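Side-chain contacts in putative NADPH-dependent oxidoreductase (Desulfitobacterium hafniense DCB-2, PDB 3DB2), which probably catalyses an NADPH-dependent oxidation or reduction of a substrate that has not yet been identified: residues E343-P346 / A350-I353; G183-D188 / S259-S264; N189-L194 / L328-V333. One frame throughout, in Å; residues are numbered along the deposited sequence. Where two conformers were deposited one is given.

Contact 1: residues E343-P346 / A350-I353; sequences EKRP and AEII
R345 and E351 meet although their backbones stay well apart: the loop 343-346, leaving helix 324-343 through K344 with its positive phi, comes no nearer to residues 350-353 than 10.7 Å, measured from CA of P346 to CA of E351. Long side chains have to span such a distance, and arginine and glutamate suit the task, coming at each other from opposite directions. The side chain of R345 starts with CG between the backbone N and the carbonyl carbon (chi1 70°) and then runs extended to NE, carrying the guanidinium out toward E351. The grip is end-on and two-pronged: R345 NH1 donates to E351 OE2 over 3.0 Å, and R345 NH2 donates to E351 OE1 over 2.8 Å. Both bonds are almost straight and use the syn lone pairs of the carboxylate. With the two planes only 8° apart, the groups lie nearly in one plane and meet edge to edge, which limits the rotation of both. On the NE side the guanidinium serves E343, whose OE1 takes a 2.7 Å bond from R345 NE; the donor stands above that carboxylate plane, 40° out of it. E351 OE2 also accepts the backbone N of E348, tying the carboxylate to the strand residue just ahead of its own helix. If an alanine stood in place of R345, the carboxylates of E343 and E351 would probably lose the charge that mates them and be left as neighbouring like charges. K339 of helix 324-343 packs against R345, and P346 touches K344 of the second subunit. The three charged residues form a surface salt-bridge network, centred on an arginine shared by two glutamates, that joins the end of helix 324-343 to the C-terminal helix across the short strand 347-348.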
loop_
_atom_site.group_PDB
_atom_site.type_symbol
_atom_site.label_atom_id
_atom_site.label_comp_id
_atom_site.label_asym_id
_atom_site.label_seq_id
_atom_site.Cartn_x
_atom_site.Cartn_y
_atom_site.Cartn_z
ATOM N N GLU C 343 -6.782 -20.819 3.615
ATOM C CA GLU C 343 -8.147 -21.051 3.195
ATOM C C GLU C 343 -8.545 -20.243 1.966
ATOM O O GLU C 343 -9.664 -20.410 1.481
ATOM C CB GLU C 343 -9.036 -20.771 4.407
ATOM C CG GLU C 343 -8.754 -21.808 5.504
ATOM C CD GLU C 343 -9.836 -21.891 6.547
ATOM O OE1 GLU C 343 -11.029 -21.640 6.287
ATOM O OE2 GLU C 343 -9.484 -22.226 7.696
ATOM N N LYS C 344 -7.636 -19.407 1.484
ATOM C CA LYS C 344 -7.776 -18.585 0.309
ATOM C C LYS C 344 -9.087 -17.804 0.323
ATOM O O LYS C 344 -9.922 -17.797 -0.581
ATOM C CB LYS C 344 -7.656 -19.460 -0.941
ATOM C CG LYS C 344 -6.273 -20.113 -1.085
ATOM C CD LYS C 344 -6.211 -20.877 -2.408
ATOM C CE LYS C 344 -4.915 -21.673 -2.545
ATOM N NZ LYS C 344 -4.935 -22.457 -3.819
ATOM N N ARG C 345 -9.309 -17.038 1.389
ATOM C CA ARG C 345 -10.565 -16.367 1.624
ATOM C C ARG C 345 -10.405 -15.291 2.668
ATOM O O ARG C 345 -9.490 -15.414 3.489
ATOM C CB ARG C 345 -11.631 -17.369 2.110
ATOM C CG ARG C 345 -11.364 -17.890 3.539
ATOM C CD ARG C 345 -12.327 -18.957 3.982
ATOM N NE ARG C 345 -12.263 -19.393 5.356
ATOM C CZ ARG C 345 -12.715 -18.823 6.459
ATOM N NH1 ARG C 345 -13.327 -17.653 6.403
ATOM N NH2 ARG C 345 -12.558 -19.408 7.658
ATOM N N PRO C 346 -11.253 -14.271 2.657
ATOM C CA PRO C 346 -11.284 -13.310 3.762
ATOM C C PRO C 346 -11.796 -13.979 5.044
ATOM O O PRO C 346 -12.602 -14.917 5.023
ATOM C CB PRO C 346 -12.297 -12.258 3.336
ATOM C CG PRO C 346 -13.117 -12.932 2.301
ATOM C CD PRO C 346 -12.203 -13.910 1.598
ATOM N N ALA C 350 -13.967 -12.214 14.210
ATOM C CA ALA C 350 -14.778 -12.943 15.189
ATOM C C ALA C 350 -14.555 -14.447 15.125
ATOM O O ALA C 350 -14.665 -15.155 16.134
ATOM C CB ALA C 350 -16.251 -12.620 14.954
ATOM N N GLU C 351 -14.216 -14.941 13.953
ATOM C CA GLU C 351 -13.971 -16.347 13.674
ATOM C C GLU C 351 -12.798 -16.868 14.497
ATOM O O GLU C 351 -12.612 -18.039 14.836
ATOM C CB GLU C 351 -13.636 -16.585 12.222
ATOM C CG GLU C 351 -14.754 -16.567 11.210
ATOM C CD GLU C 351 -14.154 -16.946 9.852
ATOM O OE1 GLU C 351 -13.506 -18.010 9.921
ATOM O OE2 GLU C 351 -14.323 -16.197 8.852
ATOM N N ILE C 352 -11.907 -15.943 14.823
ATOM C CA ILE C 352 -10.672 -16.267 15.532
ATOM C C ILE C 352 -10.994 -16.137 17.023
ATOM O O ILE C 352 -10.748 -17.034 17.809
ATOM C CB ILE C 352 -9.506 -15.336 15.182
ATOM C CG1 ILE C 352 -9.043 -15.392 13.734
ATOM C CG2 ILE C 352 -8.313 -15.576 16.115
ATOM C CD1 ILE C 352 -8.460 -16.746 13.347
ATOM N N ILE C 353 -11.537 -15.004 17.385
ATOM C CA ILE C 353 -11.670 -14.536 18.754
ATOM C C ILE C 353 -12.847 -15.231 19.427
ATOM O O ILE C 353 -12.709 -15.682 20.558
ATOM C CB ILE C 353 -11.879 -13.012 18.753
ATOM C CG1 ILE C 353 -10.570 -12.237 18.857
ATOM C CG2 ILE C 353 -12.875 -12.616 19.832
ATOM C CD1 ILE C 353 -10.788 -10.739 18.700
#

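Contact 2: residues G183-D188 / S259-S264; sequences GVHQID and SWWSNS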
loop_
_atom_site.group_PDB
_atom_site.type_symbol
_atom_site.label_atom_id
_atom_site.label_comp_id
_atom_site.label_asym_id
_atom_site.label_seq_id
_atom_site.Cartn_x
_atom_site.Cartn_y
_atom_site.Cartn_z
ATOM N N GLY C 183 4.700 -6.915 11.692
ATOM C CA GLY C 183 3.336 -6.479 11.477
ATOM C C GLY C 183 2.591 -6.124 12.743
ATOM O O GLY C 183 1.691 -5.287 12.718
ATOM N N VAL C 184 2.905 -6.780 13.881
ATOM C CA VAL C 184 2.072 -6.513 15.065
ATOM C C VAL C 184 2.186 -5.073 15.510
ATOM O O VAL C 184 1.286 -4.472 16.097
ATOM C CB VAL C 184 2.500 -7.490 16.181
ATOM C CG1 VAL C 184 1.971 -7.063 17.541
ATOM C CG2 VAL C 184 1.988 -8.878 15.827
ATOM N N HIS C 185 3.349 -4.459 15.221
ATOM C CA HIS C 185 3.551 -3.038 15.503
ATOM C C HIS C 185 2.546 -2.183 14.727
ATOM O O HIS C 185 1.842 -1.349 15.309
ATOM C CB HIS C 185 4.934 -2.562 15.108
ATOM C CG HIS C 185 6.088 -3.025 15.925
ATOM N ND1 HIS C 185 6.609 -2.293 16.967
ATOM C CD2 HIS C 185 6.829 -4.153 15.833
ATOM C CE1 HIS C 185 7.622 -2.955 17.481
ATOM N NE2 HIS C 185 7.781 -4.079 16.812
ATOM N N GLN C 186 2.514 -2.450 13.417
ATOM C CA GLN C 186 1.585 -1.690 12.553
ATOM C C GLN C 186 0.137 -2.069 12.765
ATOM O O GLN C 186 -0.750 -1.189 12.709
ATOM C CB GLN C 186 1.992 -1.832 11.077
ATOM C CG GLN C 186 3.352 -1.184 10.804
ATOM C CD GLN C 186 3.310 0.330 10.715
ATOM O OE1 GLN C 186 2.597 1.052 11.413
ATOM N NE2 GLN C 186 4.152 0.837 9.833
ATOM N N ILE C 187 -0.172 -3.341 13.039
ATOM C CA ILE C 187 -1.515 -3.716 13.446
ATOM C C ILE C 187 -1.996 -2.956 14.667
ATOM O O ILE C 187 -3.140 -2.455 14.744
ATOM C CB ILE C 187 -1.600 -5.238 13.685
ATOM C CG1 ILE C 187 -1.324 -5.951 12.343
ATOM C CG2 ILE C 187 -2.912 -5.641 14.321
ATOM C CD1 ILE C 187 -1.186 -7.441 12.509
ATOM N N ASP C 188 -1.139 -2.804 15.665
ATOM C CA ASP C 188 -1.486 -1.993 16.832
ATOM C C ASP C 188 -1.634 -0.529 16.410
ATOM O O ASP C 188 -2.631 0.080 16.845
ATOM C CB ASP C 188 -0.465 -2.135 17.950
ATOM C CG ASP C 188 -0.996 -1.401 19.183
ATOM O OD1 ASP C 188 -1.975 -1.897 19.794
ATOM O OD2 ASP C 188 -0.424 -0.339 19.480
ATOM N N SER C 259 16.075 1.974 12.466
ATOM C CA SER C 259 17.402 1.720 13.023
ATOM C C SER C 259 17.585 2.533 14.283
ATOM O O SER C 259 18.463 2.159 15.087
ATOM C CB SER C 259 18.480 1.973 11.971
ATOM O OG SER C 259 18.684 3.337 11.713
ATOM N N TRP C 260 16.791 3.575 14.491
ATOM C CA TRP C 260 16.851 4.352 15.725
ATOM C C TRP C 260 15.795 3.982 16.766
ATOM O O TRP C 260 15.631 4.690 17.761
ATOM C CB TRP C 260 16.737 5.859 15.408
ATOM C CG TRP C 260 17.982 6.284 14.705
ATOM C CD1 TRP C 260 18.296 6.173 13.377
ATOM C CD2 TRP C 260 19.095 6.904 15.367
ATOM N NE1 TRP C 260 19.560 6.701 13.175
ATOM C CE2 TRP C 260 20.062 7.149 14.368
ATOM C CE3 TRP C 260 19.348 7.268 16.696
ATOM C CZ2 TRP C 260 21.263 7.752 14.715
ATOM C CZ3 TRP C 260 20.557 7.868 17.016
ATOM C CH2 TRP C 260 21.509 8.104 16.017
ATOM N N TRP C 261 15.099 2.891 16.571
ATOM C CA TRP C 261 14.118 2.376 17.499
ATOM C C TRP C 261 14.658 2.215 18.930
ATOM O O TRP C 261 14.041 2.680 19.893
ATOM C CB TRP C 261 13.621 1.036 16.986
ATOM C CG TRP C 261 12.404 0.542 17.691
ATOM C CD1 TRP C 261 12.390 -0.509 18.567
ATOM C CD2 TRP C 261 11.054 1.023 17.618
ATOM N NE1 TRP C 261 11.118 -0.700 19.033
ATOM C CE2 TRP C 261 10.280 0.211 18.477
ATOM C CE3 TRP C 261 10.424 2.055 16.911
ATOM C CZ2 TRP C 261 8.916 0.397 18.649
ATOM C CZ3 TRP C 261 9.067 2.245 17.079
ATOM C CH2 TRP C 261 8.322 1.422 17.942
ATOM N N SER C 262 15.810 1.566 19.057
ATOM C CA SER C 262 16.384 1.300 20.378
ATOM C C SER C 262 16.822 2.560 21.113
ATOM O O SER C 262 16.788 2.632 22.346
ATOM C CB SER C 262 17.535 0.281 20.186
ATOM O OG SER C 262 18.669 0.941 19.635
ATOM N N ASN C 263 17.219 3.586 20.371
ATOM C CA ASN C 263 17.589 4.885 20.899
ATOM C C ASN C 263 16.343 5.728 21.198
ATOM O O ASN C 263 16.093 6.738 20.551
ATOM C CB ASN C 263 18.510 5.547 19.881
ATOM C CG ASN C 263 19.434 4.518 19.234
ATOM O OD1 ASN C 263 19.095 3.734 18.351
ATOM N ND2 ASN C 263 20.668 4.502 19.705
ATOM N N SER C 264 15.564 5.258 22.170
ATOM C CA SER C 264 14.133 5.550 22.349
ATOM C C SER C 264 13.876 7.024 22.645
ATOM O O SER C 264 12.830 7.546 22.224
ATOM C CB SER C 264 13.482 4.565 23.291
ATOM O OG SER C 264 14.028 4.723 24.571
#
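H185 and W261 meet as an offset edge-to-face (T-shaped) pair, the edge of the imidazole turned toward the face of the indole. The imidazole and the six-membered ring of W261 stand almost perpendicular, with planes at 86° and centroids 5.4 Å apart. Contact narrows to one corner of the indole: CZ2 of W261 lies 3.8 Å from CE1 of H185, and ND1 is scarcely farther away. Each ring is brought out by its first torsion. H185, on helix 183-194, has CG opposite the carbonyl carbon (chi1 -71°), while W261, in the loop after strand 250-256, has CG opposite its backbone N (chi1 -167°), and imidazole and long indole together span the 12.0 Å between CA of H185 and CA of W261. Around W261 the aromatic packing continues, with F258 stacked on it and H302 meeting it obliquely. H185 also touches K97, and in relatives of the GFO/IDH/MocA family a histidine at the corresponding place on this helix, together with a lysine, belongs to the active site, so a similar role is probable here. No hydrogen bond joins the two rings; dispersion and the attraction of a ring edge for a pi face hold them, which suggests that W261 limits the tilt of the imidazole by packing, without hydrogen-bonding to its nitrogens.

Contact 3: residues N189-L194 / L328-V333; sequences NLQFLL and LRNLAV
Q191 points its amide at helix 324-343 because its CG lies opposite the carbonyl carbon (chi1 -66°) and the chain beyond it is extended; N330 has the same first torsion, whereas R329 bends at chi3 to bring its guanidinium back to the glutamine. The two ends of the Q191 amide then take different partners. Q191 NE2 donates to N330 OD1 over 2.8 Å, a weak bond in which the side chains slide past each other in opposite directions. Q191 OE1 receives a weak bond of 2.8 Å from R329 NH1, the amide and guanidinium planes being 69° apart; R329 was deposited in two conformers, which makes this bond doubtful. The helices carrying these residues pack on the mixed beta-sheet that follows the Rossmann domain, their segment axes 10.9 Å apart at closest approach and crossing at 120°, and L190 and V333, one from each helix, both touch L221 of strand 216-223. Stronger partners hold the polar ends from outside: the backbone N of V197 bonds to Q191 OE1, R329 NH2 reaches V197 O and pairs with E224, and N330 ND2 is held by D188. A glutamine suits this place because its amide can accept and donate at once. A nonpolar neighbour also reaches the nitrogen, CG2 of V333 lying 4.1 Å from NE2 of Q191.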
loop_
_atom_site.group_PDB
_atom_site.type_symbol
_atom_site.label_atom_id
_atom_site.label_comp_id
_atom_site.label_asym_id
_atom_site.label_seq_id
_atom_site.Cartn_x
_atom_site.Cartn_y
_atom_site.Cartn_z
ATOM N N ASN C 189 -0.710 -0.002 15.609
ATOM C CA ASN C 189 -0.887 1.378 15.158
ATOM C C ASN C 189 -2.218 1.566 14.457
ATOM O O ASN C 189 -2.886 2.580 14.659
ATOM C CB ASN C 189 0.259 1.827 14.242
ATOM C CG ASN C 189 1.539 2.010 15.040
ATOM O OD1 ASN C 189 1.500 2.195 16.255
ATOM N ND2 ASN C 189 2.649 1.969 14.315
ATOM N N LEU C 190 -2.621 0.619 13.628
ATOM C CA LEU C 190 -3.843 0.730 12.833
ATOM C C LEU C 190 -5.102 0.739 13.684
ATOM O O LEU C 190 -6.046 1.488 13.459
ATOM C CB LEU C 190 -3.916 -0.429 11.826
ATOM C CG LEU C 190 -2.956 -0.277 10.632
ATOM C CD1 LEU C 190 -2.817 -1.584 9.861
ATOM C CD2 LEU C 190 -3.451 0.833 9.725
ATOM N N GLN C 191 -5.156 -0.111 14.711
ATOM C CA GLN C 191 -6.349 -0.128 15.565
ATOM C C GLN C 191 -6.297 0.994 16.588
ATOM O O GLN C 191 -7.336 1.463 17.042
ATOM C CB GLN C 191 -6.473 -1.524 16.173
ATOM C CG GLN C 191 -6.771 -2.582 15.104
ATOM C CD GLN C 191 -7.096 -3.963 15.659
ATOM O OE1 GLN C 191 -8.187 -4.503 15.519
ATOM N NE2 GLN C 191 -6.127 -4.621 16.295
ATOM N N PHE C 192 -5.113 1.479 16.954
ATOM C CA PHE C 192 -4.993 2.699 17.746
ATOM C C PHE C 192 -5.583 3.900 17.009
ATOM O O PHE C 192 -6.351 4.727 17.511
ATOM C CB PHE C 192 -3.528 2.958 18.059
ATOM C CG PHE C 192 -3.204 4.349 18.555
ATOM C CD1 PHE C 192 -3.743 4.763 19.771
ATOM C CD2 PHE C 192 -2.382 5.213 17.850
ATOM C CE1 PHE C 192 -3.464 6.027 20.248
ATOM C CE2 PHE C 192 -2.122 6.490 18.311
ATOM C CZ PHE C 192 -2.676 6.883 19.520
ATOM N N LEU C 193 -5.220 4.012 15.728
ATOM C CA LEU C 193 -5.653 5.141 14.909
ATOM C C LEU C 193 -7.126 5.054 14.522
ATOM O O LEU C 193 -7.810 6.088 14.609
ATOM C CB LEU C 193 -4.771 5.219 13.671
ATOM C CG LEU C 193 -3.295 5.569 13.842
ATOM C CD1 LEU C 193 -2.622 5.653 12.471
ATOM C CD2 LEU C 193 -3.141 6.872 14.625
ATOM N N LEU C 194 -7.590 3.878 14.127
ATOM C CA LEU C 194 -8.931 3.708 13.579
ATOM C C LEU C 194 -9.907 2.793 14.308
ATOM O O LEU C 194 -11.059 2.669 13.839
ATOM C CB LEU C 194 -8.810 3.130 12.155
ATOM C CG LEU C 194 -8.074 3.975 11.124
ATOM C CD1 LEU C 194 -8.434 3.503 9.734
ATOM C CD2 LEU C 194 -8.393 5.452 11.298
ATOM N N LEU C 328 -4.746 -9.118 22.452
ATOM C CA LEU C 328 -5.306 -10.316 21.830
ATOM C C LEU C 328 -5.887 -9.900 20.478
ATOM O O LEU C 328 -5.755 -10.660 19.527
ATOM C CB LEU C 328 -6.331 -10.973 22.743
ATOM C CG LEU C 328 -6.885 -12.344 22.351
ATOM C CD1 LEU C 328 -7.338 -13.103 23.584
ATOM C CD2 LEU C 328 -8.028 -12.246 21.366
ATOM N N ARG C 329 -6.514 -8.731 20.375
ATOM C CA ARG C 329 -7.087 -8.331 19.101
ATOM C C ARG C 329 -5.991 -8.143 18.054
ATOM O O ARG C 329 -6.213 -8.420 16.883
ATOM C CB ARG C 329 -7.883 -7.038 19.204
ATOM C CG ARG C 329 -9.383 -7.190 19.360
ATOM C CD ARG C 329 -10.115 -5.948 18.884
ATOM N NE ARG C 329 -11.314 -6.229 18.107
ATOM C CZ ARG C 329 -11.407 -6.378 16.795
ATOM N NH1 ARG C 329 -10.339 -6.289 16.012
ATOM N NH2 ARG C 329 -12.601 -6.629 16.267
ATOM N N ASN C 330 -4.827 -7.681 18.498
ATOM C CA ASN C 330 -3.703 -7.531 17.552
ATOM C C ASN C 330 -3.233 -8.881 17.055
ATOM O O ASN C 330 -2.964 -9.123 15.864
ATOM C CB ASN C 330 -2.553 -6.754 18.210
ATOM C CG ASN C 330 -2.876 -5.299 18.481
ATOM O OD1 ASN C 330 -3.799 -4.781 17.853
ATOM N ND2 ASN C 330 -2.104 -4.697 19.380
ATOM N N LEU C 331 -3.094 -9.865 17.945
ATOM C CA LEU C 331 -2.700 -11.204 17.538
ATOM C C LEU C 331 -3.713 -11.845 16.583
ATOM O O LEU C 331 -3.367 -12.547 15.646
ATOM C CB LEU C 331 -2.610 -12.133 18.744
ATOM C CG LEU C 331 -2.334 -13.633 18.483
ATOM C CD1 LEU C 331 -1.004 -13.763 17.742
ATOM C CD2 LEU C 331 -2.383 -14.394 19.806
ATOM N N ALA C 332 -4.989 -11.606 16.879
ATOM C CA ALA C 332 -6.096 -12.129 16.084
ATOM C C ALA C 332 -6.018 -11.662 14.632
ATOM O O ALA C 332 -6.360 -12.401 13.714
ATOM C CB ALA C 332 -7.412 -11.693 16.709
ATOM N N VAL C 333 -5.558 -10.441 14.393
ATOM C CA VAL C 333 -5.333 -9.999 13.012
ATOM C C VAL C 333 -4.303 -10.892 12.327
ATOM O O VAL C 333 -4.466 -11.325 11.184
ATOM C CB VAL C 333 -4.931 -8.520 12.977
ATOM C CG1 VAL C 333 -4.599 -7.980 11.606
ATOM C CG2 VAL C 333 -6.090 -7.674 13.538
#

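Contact 2 is fully buried, contact 3 partly so, and contact 1 lies at the surface, its centre about 22 Å from the centre of the chain. Contacts 2 and 3 share helix 183-194, using successive parts of it; I187 from the one packs on V333 from the other. Contact 1 meets contact 3 through I353, which rests on L328 and A332 of helix 324-343, so the helix that carries E351 is also packed on helix 324-343 by nonpolar side chains. Chemistry changes with depth: paired charges at the periphery, amide and guanidinium groups with backbone partners between the helices, and perpendicular aromatic rings inside. Contacts 1 and 2 do not touch, their nearest atoms being about 10 Å apart.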